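Local coordinates for adhesion and penetration protein autotransporter (PDB 3SYJ) that promotes bacterial adherence to and invasion of host cells, self-associates in bacterial aggregation, and is probably a serine protease, at residues S52-N57 with V152-G157; G58-V63 with T78-G83; I68-V71 with G76-D79; Y116-L121 with K256-E261; A129-T134 with P221-D226. All coordinates share one frame; numbering follows the deposited sequence.

Contact 1 of 5, residues S52-N57 with V152-G157; sequences SVVSRN and VRIGSG
Val54 and Ile154 reach toward each other across the gap between a loop and the end of strand 151-155, meeting tip to tip. From its CB, Val54 forks into two methyls of unequal use. CG2 makes the closer approach, 3.8 Å from Ile154 CG2, and Phe223 of strand 221-226 also presses on this side chain. CG1, anti to the backbone N (chi1 177°), stays 4.2 Å from Ile154 CG2. A single methyl of Ile154 therefore serves both branches of the valine, while its longer CG1 arm, itself anti to the backbone N, is directed another way; the side chain also touches Pro221 and Ala16 of helix 9-17.

At Asn57 and Ser156 the contact turns polar. Ser156 OG donates a hydrogen bond of 2.8 Å to the backbone O of Asn57. The hydroxyl comes in at a C=O...OG angle of 128° and sits well above the carbonyl plane, 51° out of it. The amide of Asn57 is held from its own loop: Ser55 OG donates to Asn57 OD1 over 2.7 Å, and the same OD1 accepts the backbone N of Val59, so two bonds grip it. Nearby, Asp217 OD1 receives both Arg153 NH2, in a salt bridge, and the backbone N of Gly157. The side chain of Ser156 lies about 10 Å from that of Ser218, the likely catalytic serine. Apolar methyls beside one polar bond thus join the two beta-barrels of the chymotrypsin-like protease domain, at the start of the secreted passenger, near the cleft between them.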
# COMPACT_ATOMS: atom_id res chain seq x y z
N SER A 52 -2.27 -54.25 14.19
CA SER A 52 -1.45 -54.74 13.08
C SER A 52 -0.59 -55.96 13.45
O SER A 52 -0.13 -56.69 12.58
CB SER A 52 -0.60 -53.61 12.48
OG SER A 52 0.49 -53.29 13.33
N VAL A 53 -0.41 -56.20 14.75
CA VAL A 53 0.35 -57.36 15.22
C VAL A 53 -0.45 -58.66 15.16
O VAL A 53 0.08 -59.75 15.38
CB VAL A 53 0.83 -57.17 16.67
CG1 VAL A 53 1.58 -55.86 16.81
CG2 VAL A 53 -0.36 -57.22 17.63
N VAL A 54 -1.74 -58.53 14.86
CA VAL A 54 -2.62 -59.69 14.70
C VAL A 54 -2.67 -60.15 13.25
O VAL A 54 -2.84 -59.33 12.33
CB VAL A 54 -4.05 -59.39 15.19
CG1 VAL A 54 -4.97 -60.59 14.94
CG2 VAL A 54 -4.04 -59.00 16.66
N SER A 55 -2.54 -61.45 13.03
CA SER A 55 -2.55 -61.95 11.67
C SER A 55 -3.91 -61.68 11.05
O SER A 55 -4.93 -61.66 11.73
CB SER A 55 -2.23 -63.45 11.64
OG SER A 55 -3.24 -64.19 12.29
N ARG A 56 -3.92 -61.45 9.74
CA ARG A 56 -5.15 -61.23 9.00
C ARG A 56 -6.22 -62.31 9.26
O ARG A 56 -7.41 -62.02 9.23
CB ARG A 56 -4.85 -61.19 7.50
CG ARG A 56 -4.25 -59.89 7.02
CD ARG A 56 -5.36 -58.88 6.82
NE ARG A 56 -5.32 -57.87 7.85
CZ ARG A 56 -6.37 -57.22 8.32
NH1 ARG A 56 -7.60 -57.50 7.89
NH2 ARG A 56 -6.20 -56.30 9.27
N ASN A 57 -5.80 -63.55 9.48
CA ASN A 57 -6.76 -64.62 9.69
C ASN A 57 -7.22 -64.74 11.14
O ASN A 57 -7.98 -65.63 11.48
CB ASN A 57 -6.22 -65.96 9.19
CG ASN A 57 -5.03 -66.43 9.98
OD1 ASN A 57 -4.82 -66.02 11.12
ND2 ASN A 57 -4.22 -67.30 9.37
N VAL A 152 -8.87 -55.90 25.50
CA VAL A 152 -9.55 -56.13 24.22
C VAL A 152 -9.23 -57.50 23.61
O VAL A 152 -8.26 -58.15 24.01
CB VAL A 152 -9.19 -55.04 23.19
CG1 VAL A 152 -9.53 -53.66 23.71
CG2 VAL A 152 -7.71 -55.12 22.84
N ARG A 153 -10.05 -57.94 22.66
CA ARG A 153 -9.80 -59.18 21.92
C ARG A 153 -10.23 -59.02 20.46
O ARG A 153 -10.90 -58.06 20.09
CB ARG A 153 -10.51 -60.39 22.55
CG ARG A 153 -12.04 -60.41 22.39
CD ARG A 153 -12.61 -61.84 22.52
NE ARG A 153 -12.09 -62.71 21.46
CZ ARG A 153 -12.65 -62.86 20.26
NH1 ARG A 153 -13.77 -62.22 19.95
NH2 ARG A 153 -12.08 -63.66 19.36
N ILE A 154 -9.84 -59.97 19.63
CA ILE A 154 -10.09 -59.85 18.21
C ILE A 154 -10.00 -61.23 17.59
O ILE A 154 -9.17 -62.04 18.01
CB ILE A 154 -9.05 -58.90 17.57
CG1 ILE A 154 -9.27 -58.80 16.05
CG2 ILE A 154 -7.64 -59.38 17.89
CD1 ILE A 154 -8.37 -57.80 15.35
N GLY A 155 -10.84 -61.50 16.61
CA GLY A 155 -10.82 -62.81 15.96
C GLY A 155 -11.69 -62.91 14.72
O GLY A 155 -12.41 -61.98 14.38
N SER A 156 -11.62 -64.06 14.05
CA SER A 156 -12.42 -64.25 12.85
C SER A 156 -13.33 -65.48 12.94
O SER A 156 -13.81 -65.98 11.93
CB SER A 156 -11.51 -64.36 11.63
OG SER A 156 -10.76 -65.56 11.66
N GLY A 157 -13.56 -65.96 14.16
CA GLY A 157 -14.45 -67.09 14.34
C GLY A 157 -15.87 -66.82 13.88
O GLY A 157 -16.23 -65.68 13.59

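Contact 2 of 5, residues G58-V63 with T78-G83; sequences GVAALV and TDVDFG
Leu62 lays its CD1 methyl against the far end of the Phe82 ring, 4.2 Å from CZ. This is interior packing of the N-terminal beta-barrel in the chymotrypsin-like protease domain, where the hairpin formed by strands 61-64 and 67-69 looks across at the chain running out of strand 79-80. No hydrogen bond joins the two segments, and their backbones stay well apart, Ala60 CA lying 7.9 Å from Val80 CA. Side chains alone fill the interval, alternate residues of both segments turning inward: Ala60 and Leu62 from one wall, Val80 and Phe82 from the other.

The leucine meets the ring obliquely. Its CG stands anti to the backbone N (chi1 -168°), which carries the two methyls off the hairpin. Phe82 has its ring beside its own backbone N (chi1 -57°), from where it leans back over the valine two residues earlier, Val80 CG2 being 3.8 Å from Phe82 CE2. Leu62 N bonds Val53 O and Leu62 O bonds Ile131 N, both on the strand edge turned away from strand 67-69. Past the ring, the backbone O of Gly83 receives a weak hydrogen bond from Arg56 NH2.

At the other end of the contact, Ala60 and Val80 barely meet, and Ile68 of strand 67-69 wedges in beside them, its CD1 methyl touching both. Ala60 CB and Val80 CG1 are themselves 4.5 Å apart.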
# COMPACT_ATOMS: atom_id res chain seq x y z
N GLY A 58 -6.73 -63.83 11.98
CA GLY A 58 -7.21 -63.72 13.34
C GLY A 58 -6.76 -64.79 14.33
O GLY A 58 -7.08 -64.70 15.51
N VAL A 59 -6.02 -65.80 13.88
CA VAL A 59 -5.70 -66.88 14.80
C VAL A 59 -4.34 -66.74 15.50
O VAL A 59 -3.98 -67.59 16.31
CB VAL A 59 -5.79 -68.27 14.14
CG1 VAL A 59 -7.16 -68.48 13.51
CG2 VAL A 59 -4.69 -68.44 13.11
N ALA A 60 -3.60 -65.67 15.20
CA ALA A 60 -2.28 -65.51 15.81
C ALA A 60 -1.82 -64.07 16.00
O ALA A 60 -2.33 -63.15 15.35
CB ALA A 60 -1.22 -66.30 15.04
N ALA A 61 -0.85 -63.89 16.88
CA ALA A 61 -0.32 -62.56 17.15
C ALA A 61 1.21 -62.57 17.16
O ALA A 61 1.83 -63.57 17.54
CB ALA A 61 -0.87 -62.03 18.47
N LEU A 62 1.79 -61.47 16.72
CA LEU A 62 3.24 -61.36 16.56
C LEU A 62 3.92 -60.98 17.88
O LEU A 62 3.76 -59.86 18.37
CB LEU A 62 3.57 -60.34 15.46
CG LEU A 62 5.00 -60.25 14.93
CD1 LEU A 62 5.42 -61.51 14.17
CD2 LEU A 62 5.13 -59.03 14.05
N VAL A 63 4.67 -61.92 18.46
CA VAL A 63 5.28 -61.71 19.76
C VAL A 63 6.81 -61.50 19.68
O VAL A 63 7.44 -61.09 20.66
CB VAL A 63 4.97 -62.87 20.75
CG1 VAL A 63 3.46 -63.03 20.95
CG2 VAL A 63 5.57 -64.16 20.24
N THR A 78 -0.52 -72.95 7.86
CA THR A 78 0.91 -73.12 7.63
C THR A 78 1.63 -71.79 7.44
O THR A 78 2.83 -71.76 7.24
CB THR A 78 1.17 -73.98 6.39
OG1 THR A 78 0.49 -73.39 5.27
CG2 THR A 78 0.64 -75.38 6.60
N ASP A 79 0.87 -70.70 7.51
CA ASP A 79 1.44 -69.37 7.28
C ASP A 79 0.52 -68.28 7.80
O ASP A 79 -0.65 -68.52 8.09
CB ASP A 79 1.72 -69.17 5.79
CG ASP A 79 0.54 -69.52 4.91
OD1 ASP A 79 -0.56 -69.01 5.17
OD2 ASP A 79 0.72 -70.32 3.96
N VAL A 80 1.06 -67.07 7.92
CA VAL A 80 0.27 -65.92 8.35
C VAL A 80 0.62 -64.72 7.49
O VAL A 80 1.67 -64.70 6.84
CB VAL A 80 0.51 -65.57 9.83
CG1 VAL A 80 -0.10 -66.64 10.74
CG2 VAL A 80 2.00 -65.41 10.12
N ASP A 81 -0.24 -63.72 7.48
CA ASP A 81 0.11 -62.45 6.85
C ASP A 81 -0.45 -61.29 7.64
O ASP A 81 -1.27 -61.48 8.53
CB ASP A 81 -0.33 -62.40 5.37
CG ASP A 81 -1.82 -62.58 5.19
OD1 ASP A 81 -2.52 -62.91 6.17
OD2 ASP A 81 -2.29 -62.39 4.05
N PHE A 82 0.00 -60.08 7.32
CA PHE A 82 -0.29 -58.91 8.14
C PHE A 82 -0.60 -57.71 7.27
O PHE A 82 -0.37 -57.73 6.06
CB PHE A 82 0.91 -58.59 9.03
CG PHE A 82 1.34 -59.73 9.91
CD1 PHE A 82 0.76 -59.90 11.16
CD2 PHE A 82 2.31 -60.62 9.49
CE1 PHE A 82 1.15 -60.96 11.98
CE2 PHE A 82 2.71 -61.67 10.29
CZ PHE A 82 2.13 -61.84 11.55
N GLY A 83 -1.11 -56.65 7.89
CA GLY A 83 -1.37 -55.41 7.18
C GLY A 83 -2.82 -55.02 7.21
O GLY A 83 -3.52 -55.22 8.21

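Contact 3 of 5, residues I68-V71 with G76-D79; sequences IVSV and GYTD
Tyr77 points its phenol end at Ile68 of strand 67-69 and at Ser70 just beyond, and the two residues receive it differently. Ile68 comes from the opposite direction and meets the ring at its edge, near the ring plane, with CD1 3.8 Å from Tyr77 OH. The same methyl lies 4.1 Å from Tyr77 CE1, so it fits against the corner between hydroxyl and ring. Ser70 approaches obliquely instead. Its CB is 3.4 Å from Tyr77 OH, and the touch is made by carbon, not by the hydroxyl.

That hydroxyl is occupied with other partners. With OG anti to the backbone N (chi1 -169°), Ser70 OG bonds the backbone O of Val59 and Asn74 ND2, linking the chain ahead of strand 61-64 to the loop that follows strand 67-69. Tyr77 OH is likewise engaged, in a hydrogen bond with NE2 of His117, which keeps the phenol end polar-paired although methyl and methylene groups crowd it.

The chain between the segments holds His73, which with Asp115 and Ser218 has the geometry of a serine-protease triad; Ser70 lies about 7 Å from Ser218, side chain to side chain. Strand 67-69 pairs antiparallel with 61-64, and its other flank bonds the chain leading into strand 120-121 through Pro119 and His117. Tyr77 stands just before strand 79-80, which pairs with 96-100.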
# COMPACT_ATOMS: atom_id res chain seq x y z
N ILE A 68 5.16 -66.18 16.40
CA ILE A 68 3.76 -65.90 16.71
C ILE A 68 3.30 -66.80 17.83
O ILE A 68 4.04 -67.69 18.28
CB ILE A 68 2.86 -66.13 15.49
CG1 ILE A 68 3.06 -67.53 14.92
CG2 ILE A 68 3.12 -65.06 14.43
CD1 ILE A 68 2.09 -67.89 13.81
N VAL A 69 2.09 -66.57 18.31
CA VAL A 69 1.50 -67.39 19.37
C VAL A 69 0.07 -67.74 18.99
O VAL A 69 -0.64 -66.94 18.38
CB VAL A 69 1.53 -66.67 20.72
CG1 VAL A 69 0.49 -65.56 20.78
CG2 VAL A 69 1.30 -67.65 21.85
N SER A 70 -0.34 -68.96 19.32
CA SER A 70 -1.68 -69.46 19.02
C SER A 70 -1.91 -70.75 19.80
O SER A 70 -1.06 -71.13 20.60
CB SER A 70 -1.84 -69.70 17.52
OG SER A 70 -3.19 -69.94 17.17
N VAL A 71 -3.04 -71.42 19.58
CA VAL A 71 -3.28 -72.71 20.23
C VAL A 71 -2.75 -73.86 19.37
O VAL A 71 -2.79 -73.80 18.13
CB VAL A 71 -4.80 -72.94 20.57
CG1 VAL A 71 -5.25 -72.04 21.73
CG2 VAL A 71 -5.69 -72.74 19.35
N GLY A 76 -3.96 -76.83 11.26
CA GLY A 76 -4.01 -76.75 9.81
C GLY A 76 -3.25 -75.63 9.11
O GLY A 76 -2.71 -75.83 8.02
N TYR A 77 -3.21 -74.44 9.71
CA TYR A 77 -2.62 -73.29 9.03
C TYR A 77 -1.11 -73.42 8.95
O TYR A 77 -0.49 -73.95 9.85
CB TYR A 77 -3.04 -71.96 9.69
CG TYR A 77 -2.34 -71.62 10.98
CD1 TYR A 77 -1.70 -70.39 11.13
CD2 TYR A 77 -2.35 -72.49 12.07
CE1 TYR A 77 -1.06 -70.05 12.32
CE2 TYR A 77 -1.72 -72.16 13.26
CZ TYR A 77 -1.07 -70.94 13.39
OH TYR A 77 -0.43 -70.59 14.56
N THR A 78 -0.52 -72.95 7.86
CA THR A 78 0.91 -73.12 7.63
C THR A 78 1.63 -71.79 7.44
O THR A 78 2.83 -71.76 7.24
CB THR A 78 1.17 -73.98 6.39
OG1 THR A 78 0.49 -73.39 5.27
CG2 THR A 78 0.64 -75.38 6.60
N ASP A 79 0.87 -70.70 7.51
CA ASP A 79 1.44 -69.37 7.28
C ASP A 79 0.52 -68.28 7.80
O ASP A 79 -0.65 -68.52 8.09
CB ASP A 79 1.72 -69.17 5.79
CG ASP A 79 0.54 -69.52 4.91
OD1 ASP A 79 -0.56 -69.01 5.17
OD2 ASP A 79 0.72 -70.32 3.96

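Contact 4 of 5, residues Y116-L121 with K256-E261; sequences YHNPRL and KSYFDE
Tyr116 and Tyr258 make the aromatic part of this contact, sliding past each other in opposite directions. Tyr116 CE2 lies 4.0 Å from Tyr258 CD2, and the approach is oblique rather than a stack. Both rings leave the chain anti to the backbone N (chi1 -173° for Tyr116), which sends them across the gap.

The Asn118 amide packs against two rings of the helix. It slides past Tyr258 in the opposite direction, with amide and ring planes 29° apart, and crosses Phe259 at about a right angle, with planes 61° apart. Its CG is 4.0 Å from Phe259 CD1.

No hydrogen bond spans the two segments; the two tyrosine hydroxyls have partners outside them. Tyr116 OH bonds the backbone N of Arg255, immediately before the helix, while Tyr258 OH bonds the backbone O of Asn102. Edge-to-face partners complete the aromatic cluster, Tyr104 for Tyr258 and Tyr67 for Phe259.

Helix 256-266, which follows the last strand of the C-terminal barrel, thus lies back against the N-terminal barrel, where Phe259 also touches Val63 and Glu64 of strand 61-64, and Tyr116 and Asn118 both rest on Val69 of strand 67-69.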
# COMPACT_ATOMS: atom_id res chain seq x y z
N TYR A 116 -1.26 -75.05 23.15
CA TYR A 116 -0.49 -73.82 23.11
C TYR A 116 0.74 -74.04 22.25
O TYR A 116 1.44 -75.03 22.45
CB TYR A 116 -0.06 -73.44 24.53
CG TYR A 116 0.60 -72.09 24.66
CD1 TYR A 116 -0.03 -71.05 25.32
CD2 TYR A 116 1.87 -71.86 24.14
CE1 TYR A 116 0.57 -69.82 25.46
CE2 TYR A 116 2.49 -70.62 24.27
CZ TYR A 116 1.83 -69.61 24.93
OH TYR A 116 2.41 -68.37 25.08
N HIS A 117 0.99 -73.15 21.30
CA HIS A 117 2.23 -73.23 20.53
C HIS A 117 2.80 -71.87 20.12
O HIS A 117 2.08 -70.87 20.05
CB HIS A 117 2.10 -74.19 19.33
CG HIS A 117 1.22 -73.68 18.22
ND1 HIS A 117 0.77 -74.49 17.20
CD2 HIS A 117 0.70 -72.45 17.98
CE1 HIS A 117 0.02 -73.79 16.38
NE2 HIS A 117 -0.04 -72.55 16.83
N ASN A 118 4.11 -71.84 19.86
CA ASN A 118 4.84 -70.62 19.51
C ASN A 118 5.57 -70.76 18.18
O ASN A 118 6.80 -70.89 18.15
CB ASN A 118 5.87 -70.29 20.59
CG ASN A 118 5.38 -69.24 21.56
OD1 ASN A 118 4.96 -68.16 21.15
ND2 ASN A 118 5.46 -69.53 22.85
N PRO A 119 4.82 -70.74 17.07
CA PRO A 119 5.39 -70.96 15.73
C PRO A 119 6.51 -69.98 15.38
O PRO A 119 6.45 -68.80 15.72
CB PRO A 119 4.20 -70.75 14.80
CG PRO A 119 3.01 -71.04 15.64
CD PRO A 119 3.36 -70.58 17.03
N ARG A 120 7.52 -70.50 14.70
CA ARG A 120 8.61 -69.71 14.14
C ARG A 120 8.33 -69.51 12.65
O ARG A 120 7.93 -70.46 11.97
CB ARG A 120 9.94 -70.44 14.35
CG ARG A 120 11.19 -69.71 13.90
CD ARG A 120 12.41 -70.62 13.95
NE ARG A 120 13.66 -69.87 13.89
CZ ARG A 120 14.81 -70.37 13.46
NH1 ARG A 120 14.89 -71.62 13.03
NH2 ARG A 120 15.90 -69.60 13.44
N LEU A 121 8.52 -68.29 12.17
CA LEU A 121 8.27 -67.94 10.77
C LEU A 121 9.57 -67.96 9.98
O LEU A 121 10.64 -67.88 10.56
CB LEU A 121 7.63 -66.56 10.69
CG LEU A 121 6.36 -66.41 11.52
CD1 LEU A 121 5.82 -64.98 11.45
CD2 LEU A 121 5.32 -67.41 11.06
N LYS A 256 5.75 -66.46 28.82
CA LYS A 256 6.98 -65.74 28.51
C LYS A 256 8.23 -66.60 28.71
O LYS A 256 9.20 -66.47 27.96
CB LYS A 256 7.05 -64.49 29.39
CG LYS A 256 8.17 -63.52 29.06
CD LYS A 256 7.65 -62.37 28.22
CE LYS A 256 8.49 -61.12 28.41
NZ LYS A 256 8.42 -60.59 29.81
N SER A 257 8.22 -67.46 29.72
CA SER A 257 9.38 -68.31 30.02
C SER A 257 9.54 -69.41 28.99
O SER A 257 10.65 -69.80 28.65
CB SER A 257 9.26 -68.93 31.41
OG SER A 257 9.84 -68.09 32.39
N TYR A 258 8.41 -69.93 28.52
CA TYR A 258 8.44 -70.96 27.50
C TYR A 258 8.95 -70.35 26.21
O TYR A 258 9.78 -70.94 25.52
CB TYR A 258 7.05 -71.53 27.29
CG TYR A 258 6.90 -72.45 26.11
CD1 TYR A 258 7.53 -73.68 26.07
CD2 TYR A 258 6.09 -72.09 25.03
CE1 TYR A 258 7.37 -74.54 24.99
CE2 TYR A 258 5.93 -72.93 23.95
CZ TYR A 258 6.57 -74.16 23.94
OH TYR A 258 6.41 -75.00 22.86
N PHE A 259 8.47 -69.16 25.89
CA PHE A 259 8.92 -68.52 24.67
C PHE A 259 10.43 -68.28 24.70
O PHE A 259 11.11 -68.47 23.70
CB PHE A 259 8.21 -67.20 24.41
CG PHE A 259 8.81 -66.44 23.27
CD1 PHE A 259 8.56 -66.83 21.97
CD2 PHE A 259 9.66 -65.37 23.50
CE1 PHE A 259 9.12 -66.15 20.90
CE2 PHE A 259 10.23 -64.69 22.44
CZ PHE A 259 9.95 -65.09 21.14
N ASP A 260 10.95 -67.86 25.85
CA ASP A 260 12.38 -67.63 26.02
C ASP A 260 13.18 -68.89 25.74
O ASP A 260 14.25 -68.83 25.14
CB ASP A 260 12.69 -67.10 27.42
CG ASP A 260 12.29 -65.64 27.60
OD1 ASP A 260 11.92 -65.00 26.59
OD2 ASP A 260 12.35 -65.13 28.74
N GLU A 261 12.65 -70.04 26.15
CA GLU A 261 13.33 -71.30 25.86
C GLU A 261 13.38 -71.59 24.37
O GLU A 261 14.38 -72.10 23.86
CB GLU A 261 12.67 -72.46 26.61
CG GLU A 261 12.86 -72.40 28.11
CD GLU A 261 12.08 -73.48 28.83
OE1 GLU A 261 11.60 -74.41 28.15
OE2 GLU A 261 11.94 -73.39 30.07

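Contact 5 of 5, residues A129-T134 with P221-D226; sequences APIDMT and PMFIYD
Phe223 and Ile224 of strand 221-226 receive Ile131 and Thr134, two residues of the extended chain that links the barrels. The strand opens with Pro221, which packs against Ile154 of strand 151-155 and reaches Ala61 of the N-terminal barrel.

Phe223 is the first to touch the linker. Its ring, beside the backbone N (chi1 -57°), swings toward Ile131, and Ile131 CD1 meets the ring obliquely at its CD1-CE1 side, 3.7 Å from Phe223 CD1 and 3.8 Å from Phe223 CE1.

Ile224 makes the second touch, methyl to methyl, with its CG2 3.7 Å from Thr134 CG2. The two side chains cross at about a right angle. Thr134 keeps OG1 between its backbone N and carbonyl carbon (chi1 53°), leaving the methyl for the isoleucine while OG1 hydrogen-bonds Asn235 OD1. Beyond them Tyr225 meets Trp232 edge to face and Asp226 OD1 accepts the backbone N of Lys229, in the turn to strand 231-238.

The linker itself is stitched to both sides, Ile131 bonding the backbone of Leu62 and Thr134 that of Ile234. A connecting chain that bonds to both barrels as it passes from one to the other belongs to the chymotrypsin-like fold, and the strand it covers begins just after Ser218, the probable nucleophile.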
# COMPACT_ATOMS: atom_id res chain seq x y z
N ALA A 129 5.57 -53.96 14.41
CA ALA A 129 6.43 -54.24 15.55
C ALA A 129 5.75 -55.28 16.42
O ALA A 129 4.56 -55.18 16.68
CB ALA A 129 6.66 -52.97 16.35
N PRO A 130 6.51 -56.30 16.85
CA PRO A 130 5.92 -57.33 17.72
C PRO A 130 5.37 -56.71 18.99
O PRO A 130 5.72 -55.58 19.33
CB PRO A 130 7.11 -58.23 18.06
CG PRO A 130 8.10 -57.99 16.96
CD PRO A 130 7.92 -56.56 16.56
N ILE A 131 4.51 -57.45 19.69
CA ILE A 131 3.95 -56.99 20.95
C ILE A 131 4.57 -57.77 22.10
O ILE A 131 4.86 -58.96 21.97
CB ILE A 131 2.40 -57.10 20.97
CG1 ILE A 131 1.82 -56.31 22.14
CG2 ILE A 131 1.95 -58.55 21.03
CD1 ILE A 131 0.41 -55.84 21.89
N ASP A 132 4.78 -57.10 23.23
CA ASP A 132 5.32 -57.76 24.41
C ASP A 132 4.27 -58.64 25.07
O ASP A 132 3.06 -58.38 24.95
CB ASP A 132 5.83 -56.73 25.41
CG ASP A 132 7.06 -56.00 24.92
OD1 ASP A 132 7.58 -56.36 23.84
OD2 ASP A 132 7.50 -55.06 25.61
N MET A 133 4.73 -59.67 25.77
CA MET A 133 3.88 -60.54 26.57
C MET A 133 3.80 -60.13 28.05
O MET A 133 4.74 -59.56 28.61
CB MET A 133 4.42 -61.97 26.51
CG MET A 133 4.51 -62.54 25.12
SD MET A 133 4.96 -64.27 25.24
CE MET A 133 4.77 -64.79 23.55
N THR A 134 2.66 -60.42 28.68
CA THR A 134 2.57 -60.30 30.13
C THR A 134 3.41 -61.43 30.71
O THR A 134 3.61 -62.45 30.04
CB THR A 134 1.10 -60.38 30.64
OG1 THR A 134 0.46 -61.56 30.13
CG2 THR A 134 0.32 -59.15 30.21
N PRO A 221 -6.05 -63.72 19.86
CA PRO A 221 -5.36 -63.09 20.98
C PRO A 221 -6.26 -62.21 21.84
O PRO A 221 -7.25 -61.65 21.38
CB PRO A 221 -4.34 -62.18 20.29
CG PRO A 221 -4.75 -62.11 18.84
CD PRO A 221 -6.02 -62.86 18.67
N MET A 222 -5.87 -62.06 23.10
CA MET A 222 -6.56 -61.17 24.01
C MET A 222 -5.47 -60.29 24.62
O MET A 222 -4.42 -60.79 25.02
CB MET A 222 -7.30 -62.01 25.06
CG MET A 222 -7.95 -61.26 26.19
SD MET A 222 -7.03 -61.38 27.73
CE MET A 222 -6.30 -59.78 27.77
N PHE A 223 -5.70 -58.98 24.64
CA PHE A 223 -4.68 -58.02 25.04
C PHE A 223 -5.10 -57.25 26.27
O PHE A 223 -6.28 -56.98 26.48
CB PHE A 223 -4.43 -57.02 23.91
CG PHE A 223 -4.04 -57.65 22.61
CD1 PHE A 223 -2.71 -57.81 22.28
CD2 PHE A 223 -5.01 -58.08 21.72
CE1 PHE A 223 -2.34 -58.40 21.08
CE2 PHE A 223 -4.65 -58.66 20.51
CZ PHE A 223 -3.30 -58.82 20.19
N ILE A 224 -4.12 -56.88 27.10
CA ILE A 224 -4.42 -56.10 28.29
C ILE A 224 -3.53 -54.87 28.35
O ILE A 224 -2.36 -54.91 27.97
CB ILE A 224 -4.31 -56.96 29.58
CG1 ILE A 224 -5.02 -56.27 30.76
CG2 ILE A 224 -2.85 -57.31 29.90
CD1 ILE A 224 -5.15 -57.15 31.99
N TYR A 225 -4.10 -53.75 28.80
CA TYR A 225 -3.31 -52.53 28.91
C TYR A 225 -2.69 -52.39 30.29
O TYR A 225 -3.40 -52.33 31.30
CB TYR A 225 -4.17 -51.30 28.60
CG TYR A 225 -3.34 -50.03 28.47
CD1 TYR A 225 -2.54 -49.82 27.36
CD2 TYR A 225 -3.37 -49.04 29.45
CE1 TYR A 225 -1.79 -48.67 27.21
CE2 TYR A 225 -2.62 -47.89 29.32
CZ TYR A 225 -1.83 -47.71 28.19
OH TYR A 225 -1.08 -46.57 28.03
N ASP A 226 -1.36 -52.34 30.33
CA ASP A 226 -0.61 -52.04 31.54
C ASP A 226 -0.45 -50.52 31.65
O ASP A 226 0.28 -49.91 30.88
CB ASP A 226 0.76 -52.71 31.50
CG ASP A 226 1.51 -52.61 32.82
OD1 ASP A 226 1.49 -51.53 33.45
OD2 ASP A 226 2.15 -53.61 33.22

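In the fold
From the N terminus, 52-57 leads directly into 58-63, and the hairpin continues through 68-71 before 76-79 and 78-83 close contacts 3 and 2, which share Thr78 and Asp79. Both short loops lie within the long one that contact 1 completes when strand 151-155 arrives. Before that, 116-121 and 129-134 have opened contacts 4 and 5. Contact 5 closes at strand 221-226 and contact 4 last, at helix 256-266, so contact 5 is enclosed by contact 4 and both cross contact 1. Contacts 2 and 3 lie within the N-terminal barrel, whereas 1, 4 and 5 join it, or the linker after it, to the C-terminal barrel and its helix.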